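Local structure of putative oxidoreductase yhhX (Escherichia coli K-12, 3F4L) at residues A[16-21]-A[300-305]; A[254-259]-A[267-272]. The protein probably acts as an NADP-dependent oxidoreductase of the Gfo/Idh/MocA family, possibly a scyllo-inositol dehydrogenase. All coordinates share one frame; numbering follows the deposited sequence.

Contact 1 (A[16-21]-A[300-305]); sequences RYHLPY and RVYDAL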
loop_
_atom_site.group_PDB
_atom_site.type_symbol
_atom_site.label_atom_id
_atom_site.label_comp_id
_atom_site.label_asym_id
_atom_site.label_seq_id
_atom_site.Cartn_x
_atom_site.Cartn_y
_atom_site.Cartn_z
ATOM N N ARG A 16 -2.308 -14.212 30.045
ATOM C CA ARG A 16 -1.477 -13.144 29.504
ATOM C C ARG A 16 -2.219 -11.866 29.149
ATOM O O ARG A 16 -1.748 -10.764 29.444
ATOM C CB ARG A 16 -0.721 -13.630 28.265
ATOM C CG ARG A 16 0.075 -12.528 27.575
ATOM C CD ARG A 16 1.020 -13.110 26.542
ATOM N NE ARG A 16 1.946 -14.059 27.158
ATOM C CZ ARG A 16 2.715 -14.906 26.482
ATOM N NH1 ARG A 16 2.676 -14.931 25.154
ATOM N NH2 ARG A 16 3.520 -15.730 27.135
ATOM N N TYR A 17 -3.383 -12.002 28.526
ATOM C CA TYR A 17 -4.119 -10.820 28.113
ATOM C C TYR A 17 -5.311 -10.397 28.957
ATOM O O TYR A 17 -5.861 -9.321 28.738
ATOM C CB TYR A 17 -4.539 -10.975 26.659
ATOM C CG TYR A 17 -3.357 -11.153 25.736
ATOM C CD1 TYR A 17 -2.483 -10.097 25.480
ATOM C CD2 TYR A 17 -3.108 -12.379 25.119
ATOM C CE1 TYR A 17 -1.394 -10.256 24.627
ATOM C CE2 TYR A 17 -2.023 -12.549 24.266
ATOM C CZ TYR A 17 -1.171 -11.483 24.023
ATOM O OH TYR A 17 -0.100 -11.641 23.176
ATOM N N HIS A 18 -5.709 -11.219 29.917
ATOM C CA HIS A 18 -6.835 -10.865 30.771
ATOM C C HIS A 18 -6.471 -10.680 32.241
ATOM O O HIS A 18 -6.599 -9.587 32.787
ATOM C CB HIS A 18 -7.932 -11.927 30.654
ATOM C CG HIS A 18 -8.595 -11.956 29.312
ATOM N ND1 HIS A 18 -9.638 -11.119 28.979
ATOM C CD2 HIS A 18 -8.353 -12.710 28.213
ATOM C CE1 HIS A 18 -10.014 -11.359 27.735
ATOM N NE2 HIS A 18 -9.250 -12.322 27.245
ATOM N N LEU A 19 -6.012 -11.752 32.878
ATOM C CA LEU A 19 -5.691 -11.705 34.298
ATOM C C LEU A 19 -4.730 -10.611 34.754
ATOM O O LEU A 19 -4.968 -9.968 35.780
ATOM C CB LEU A 19 -5.210 -13.093 34.757
ATOM C CG LEU A 19 -6.265 -14.003 35.426
ATOM C CD1 LEU A 19 -7.670 -13.659 34.946
ATOM C CD2 LEU A 19 -5.949 -15.461 35.163
ATOM N N PRO A 20 -3.645 -10.366 33.998
ATOM C CA PRO A 20 -2.720 -9.311 34.436
ATOM C C PRO A 20 -3.432 -7.974 34.641
ATOM O O PRO A 20 -3.090 -7.199 35.536
ATOM C CB PRO A 20 -1.697 -9.248 33.297
ATOM C CG PRO A 20 -1.673 -10.666 32.783
ATOM C CD PRO A 20 -3.158 -11.021 32.769
ATOM N N TYR A 21 -4.432 -7.720 33.807
ATOM C CA TYR A 21 -5.193 -6.477 33.852
ATOM C C TYR A 21 -6.343 -6.503 34.858
ATOM O O TYR A 21 -6.600 -5.516 35.554
ATOM C CB TYR A 21 -5.734 -6.176 32.449
ATOM C CG TYR A 21 -4.643 -5.911 31.443
ATOM C CD1 TYR A 21 -4.016 -4.659 31.375
ATOM C CD2 TYR A 21 -4.194 -6.918 30.596
ATOM C CE1 TYR A 21 -2.981 -4.425 30.497
ATOM C CE2 TYR A 21 -3.148 -6.696 29.706
ATOM C CZ TYR A 21 -2.547 -5.449 29.663
ATOM O OH TYR A 21 -1.520 -5.236 28.785
ATOM N N ARG A 300 -8.727 -1.338 29.763
ATOM C CA ARG A 300 -9.771 -0.354 29.541
ATOM C C ARG A 300 -11.038 -1.033 29.023
ATOM O O ARG A 300 -12.116 -0.451 29.068
ATOM C CB ARG A 300 -9.261 0.744 28.598
ATOM C CG ARG A 300 -8.368 1.735 29.360
ATOM C CD ARG A 300 -7.370 2.496 28.491
ATOM N NE ARG A 300 -8.011 3.365 27.515
ATOM C CZ ARG A 300 -7.352 4.207 26.725
ATOM N NH1 ARG A 300 -6.026 4.287 26.811
ATOM N NH2 ARG A 300 -8.015 4.959 25.847
ATOM N N VAL A 301 -10.898 -2.270 28.552
ATOM C CA VAL A 301 -12.029 -3.053 28.078
ATOM C C VAL A 301 -12.880 -3.361 29.308
ATOM O O VAL A 301 -14.102 -3.236 29.289
ATOM C CB VAL A 301 -11.570 -4.393 27.437
ATOM C CG1 VAL A 301 -12.777 -5.322 27.242
ATOM C CG2 VAL A 301 -10.883 -4.135 26.088
ATOM N N TYR A 302 -12.223 -3.755 30.392
ATOM C CA TYR A 302 -12.948 -4.067 31.610
ATOM C C TYR A 302 -13.501 -2.806 32.268
ATOM O O TYR A 302 -14.558 -2.847 32.908
ATOM C CB TYR A 302 -12.063 -4.855 32.575
ATOM C CG TYR A 302 -11.841 -6.293 32.124
ATOM C CD1 TYR A 302 -10.784 -6.633 31.271
ATOM C CD2 TYR A 302 -12.722 -7.303 32.513
ATOM C CE1 TYR A 302 -10.612 -7.946 30.816
ATOM C CE2 TYR A 302 -12.562 -8.620 32.064
ATOM C CZ TYR A 302 -11.508 -8.929 31.220
ATOM O OH TYR A 302 -11.368 -10.215 30.781
ATOM N N ASP A 303 -12.810 -1.680 32.098
ATOM C CA ASP A 303 -13.311 -0.439 32.679
ATOM C C ASP A 303 -14.592 -0.057 31.934
ATOM O O ASP A 303 -15.485 0.556 32.511
ATOM C CB ASP A 303 -12.276 0.697 32.577
ATOM C CG ASP A 303 -11.003 0.398 33.352
ATOM O OD1 ASP A 303 -11.097 -0.209 34.437
ATOM O OD2 ASP A 303 -9.906 0.774 32.888
ATOM N N ALA A 304 -14.679 -0.421 30.655
ATOM C CA ALA A 304 -15.872 -0.125 29.857
ATOM C C ALA A 304 -17.016 -1.053 30.251
ATOM O O ALA A 304 -18.170 -0.622 30.381
ATOM C CB ALA A 304 -15.575 -0.277 28.363
ATOM N N LEU A 305 -16.700 -2.330 30.424
ATOM C CA LEU A 305 -17.709 -3.313 30.824
ATOM C C LEU A 305 -18.267 -2.928 32.195
ATOM O O LEU A 305 -19.454 -3.113 32.469
ATOM C CB LEU A 305 -17.090 -4.712 30.868
ATOM C CG LEU A 305 -17.155 -5.535 29.576
ATOM C CD1 LEU A 305 -16.904 -4.667 28.380
ATOM C CD2 LEU A 305 -16.127 -6.656 29.642
#
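His-18 ND1 and Tyr-302 OH lie 2.7 Å apart, a short hydrogen bond in which either atom could be the donor. The angle at the proton, 142°, makes it somewhat bent. The phenol oxygen comes in at the edge of the imidazole, near its plane, and ND1 in turn sits at the edge of the phenol ring and in its plane. The two rings therefore meet rim to rim, with neither over the face of the other: their planes stand at 89° and their centroids are 6.0 Å apart, too far for a stack. The remaining approaches follow from the bond, as in the 3.6 Å between His-18 CG and Tyr-302 OH. Each ring is carried on a chi1 that sets CG anti to its own carbonyl carbon (-68° for His-18), and from there the two side chains cross at about a right angle. Both residues are buried, and together they account for most of the 122 Å² shared by the segments. The other nitrogen of the imidazole, His-18 NE2, is hydrogen-bonded to Glu-95 OE1, which gives the ring a polar partner at each nitrogen and should fix its rotation. Tyr-122 meets the same ring, and Val-70 of strand 66-71 touches both His-18 and Tyr-302. The bond thus ties helix 12-22, the first helix after strand 3-8 in the nucleotide-binding Rossmann fold, to helix 300-311 from the C-terminal alpha/beta part of this two-domain Gfo/Idh/MocA architecture.

Contact 2 (A[254-259]-A[267-272]); sequences ETSLKA and GFAADD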
loop_
_atom_site.group_PDB
_atom_site.type_symbol
_atom_site.label_atom_id
_atom_site.label_comp_id
_atom_site.label_asym_id
_atom_site.label_seq_id
_atom_site.Cartn_x
_atom_site.Cartn_y
_atom_site.Cartn_z
ATOM N N GLU A 254 2.411 -6.087 24.880
ATOM C CA GLU A 254 2.693 -7.498 24.638
ATOM C C GLU A 254 4.163 -7.804 24.887
ATOM O O GLU A 254 4.504 -8.855 25.446
ATOM C CB GLU A 254 2.326 -7.895 23.208
ATOM C CG GLU A 254 2.424 -9.397 22.952
ATOM C CD GLU A 254 2.235 -9.768 21.485
ATOM O OE1 GLU A 254 1.301 -9.235 20.847
ATOM O OE2 GLU A 254 3.016 -10.600 20.973
ATOM N N THR A 255 5.034 -6.888 24.474
ATOM C CA THR A 255 6.465 -7.086 24.673
ATOM C C THR A 255 6.755 -7.171 26.174
ATOM O O THR A 255 7.495 -8.043 26.618
ATOM C CB THR A 255 7.287 -5.933 24.032
ATOM O OG1 THR A 255 7.092 -5.946 22.610
ATOM C CG2 THR A 255 8.773 -6.089 24.331
ATOM N N SER A 256 6.157 -6.284 26.960
ATOM C CA SER A 256 6.386 -6.321 28.400
ATOM C C SER A 256 5.833 -7.605 29.020
ATOM O O SER A 256 6.512 -8.256 29.829
ATOM C CB SER A 256 5.742 -5.119 29.079
ATOM O OG SER A 256 6.322 -3.917 28.620
ATOM N N LEU A 257 4.599 -7.955 28.653
ATOM C CA LEU A 257 3.960 -9.151 29.180
ATOM C C LEU A 257 4.826 -10.384 28.940
ATOM O O LEU A 257 5.017 -11.195 29.846
ATOM C CB LEU A 257 2.569 -9.343 28.552
ATOM C CG LEU A 257 1.508 -8.312 28.948
ATOM C CD1 LEU A 257 0.202 -8.569 28.197
ATOM C CD2 LEU A 257 1.276 -8.372 30.455
ATOM N N LYS A 258 5.364 -10.516 27.729
ATOM C CA LYS A 258 6.223 -11.652 27.397
ATOM C C LYS A 258 7.522 -11.634 28.195
ATOM O O LYS A 258 8.098 -12.684 28.469
ATOM C CB LYS A 258 6.556 -11.662 25.902
ATOM C CG LYS A 258 5.501 -12.311 25.038
ATOM C CD LYS A 258 5.969 -12.432 23.599
ATOM C CE LYS A 258 5.116 -13.437 22.847
ATOM N NZ LYS A 258 5.226 -14.806 23.448
ATOM N N ALA A 259 7.975 -10.438 28.554
ATOM C CA ALA A 259 9.208 -10.269 29.317
ATOM C C ALA A 259 8.952 -10.414 30.812
ATOM O O ALA A 259 9.836 -10.172 31.634
ATOM C CB ALA A 259 9.819 -8.907 29.023
ATOM N N GLY A 267 8.199 0.500 34.236
ATOM C CA GLY A 267 8.699 0.111 32.929
ATOM C C GLY A 267 7.722 -0.643 32.044
ATOM O O GLY A 267 8.049 -0.954 30.899
ATOM N N PHE A 268 6.528 -0.937 32.554
ATOM C CA PHE A 268 5.541 -1.676 31.757
ATOM C C PHE A 268 5.221 -0.935 30.463
ATOM O O PHE A 268 4.919 0.256 30.479
ATOM C CB PHE A 268 4.230 -1.882 32.531
ATOM C CG PHE A 268 3.222 -2.746 31.798
ATOM C CD1 PHE A 268 3.453 -4.112 31.624
ATOM C CD2 PHE A 268 2.064 -2.188 31.253
ATOM C CE1 PHE A 268 2.546 -4.913 30.913
ATOM C CE2 PHE A 268 1.149 -2.982 30.539
ATOM C CZ PHE A 268 1.394 -4.344 30.370
ATOM N N ALA A 269 5.297 -1.647 29.348
ATOM C CA ALA A 269 5.003 -1.066 28.047
ATOM C C ALA A 269 5.815 0.197 27.758
ATOM O O ALA A 269 5.331 1.109 27.090
ATOM C CB ALA A 269 3.502 -0.770 27.939
ATOM N N ALA A 270 7.047 0.248 28.263
ATOM C CA ALA A 270 7.922 1.400 28.023
ATOM C C ALA A 270 8.059 1.547 26.513
ATOM O O ALA A 270 8.362 0.584 25.821
ATOM C CB ALA A 270 9.302 1.177 28.665
ATOM N N ASP A 271 7.838 2.754 26.008
ATOM C CA ASP A 271 7.903 2.996 24.570
ATOM C C ASP A 271 8.702 4.266 24.285
ATOM O O ASP A 271 8.443 5.313 24.874
ATOM C CB ASP A 271 6.476 3.146 24.028
ATOM C CG ASP A 271 6.391 2.990 22.523
ATOM O OD1 ASP A 271 7.301 3.476 21.815
ATOM O OD2 ASP A 271 5.396 2.391 22.053
ATOM N N ASP A 272 9.671 4.178 23.382
ATOM C CA ASP A 272 10.481 5.344 23.048
ATOM C C ASP A 272 10.242 5.836 21.624
ATOM O O ASP A 272 11.032 6.603 21.071
ATOM C CB ASP A 272 11.963 5.036 23.274
ATOM C CG ASP A 272 12.345 5.088 24.747
ATOM O OD1 ASP A 272 12.395 6.208 25.309
ATOM O OD2 ASP A 272 12.579 4.014 25.348
#
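Ser-256 OG stands anti to its own carbonyl carbon (chi1 -63°), while Phe-268 holds CG anti to its backbone nitrogen (chi1 -175°); the first torsion presents the hydroxyl to the loop backbone, and the second brings the phenyl ring up to the helix. The backbone amide of Ala-269 donates to Ser-256 OG, with N and OG 2.6 Å apart and an N-H...O angle of 146°, a short and moderately bent bond. A weak hydrogen bond also joins that hydroxyl to Gln-252 O, one turn earlier. Ser-256 CB lies 3.6 Å from Phe-268 CD1, approaching the ring obliquely. Leu-257 CD2 reaches the ring's edge, near its plane, 3.7 Å from Phe-268 CE1. Ile-261 and Pro-263 pack on the same phenylalanine. The donating amide belongs to a type II beta turn from Gly-267 to Ala-270, closed by Ala-270 N to Gly-267 O at 3.1 Å, and the CA atoms of Ser-256 and Ala-269 are 5.4 Å apart. An alanine in place of Ser-256 would remove OG and would probably leave the Ala-269 amide without this acceptor, making the turn less firmly fixed to the helix. The one directional bond, from amide to serine oxygen, thus probably sets the position of the turn, while the non-directional apolar contacts of Ser-256 CB and the leucine methyl hold the Phe-268 ring beside the helix.

The centres of contacts 1 and 2 are about 16 Å apart, yet their residues touch. In chain order 16-21 comes first, then 254-259 and 267-272, then 300-305, so contact 2 is nested inside the loop closed by contact 1. Helix 12-22 is common ground: Tyr-21 OH approaches Phe-268 CZ at 3.4 Å, and Arg-16 O packs on Leu-257 CD1. Contact 1 spans the Rossmann and C-terminal family regions, whereas contact 2 joins two pieces of the C-terminal region, helix 253-258 and the loop leading to strand 275-280. Helices 253-258 and 300-311, with the loop carrying Phe-268, thus meet one Rossmann helix, which probably widens the interface between the two regions.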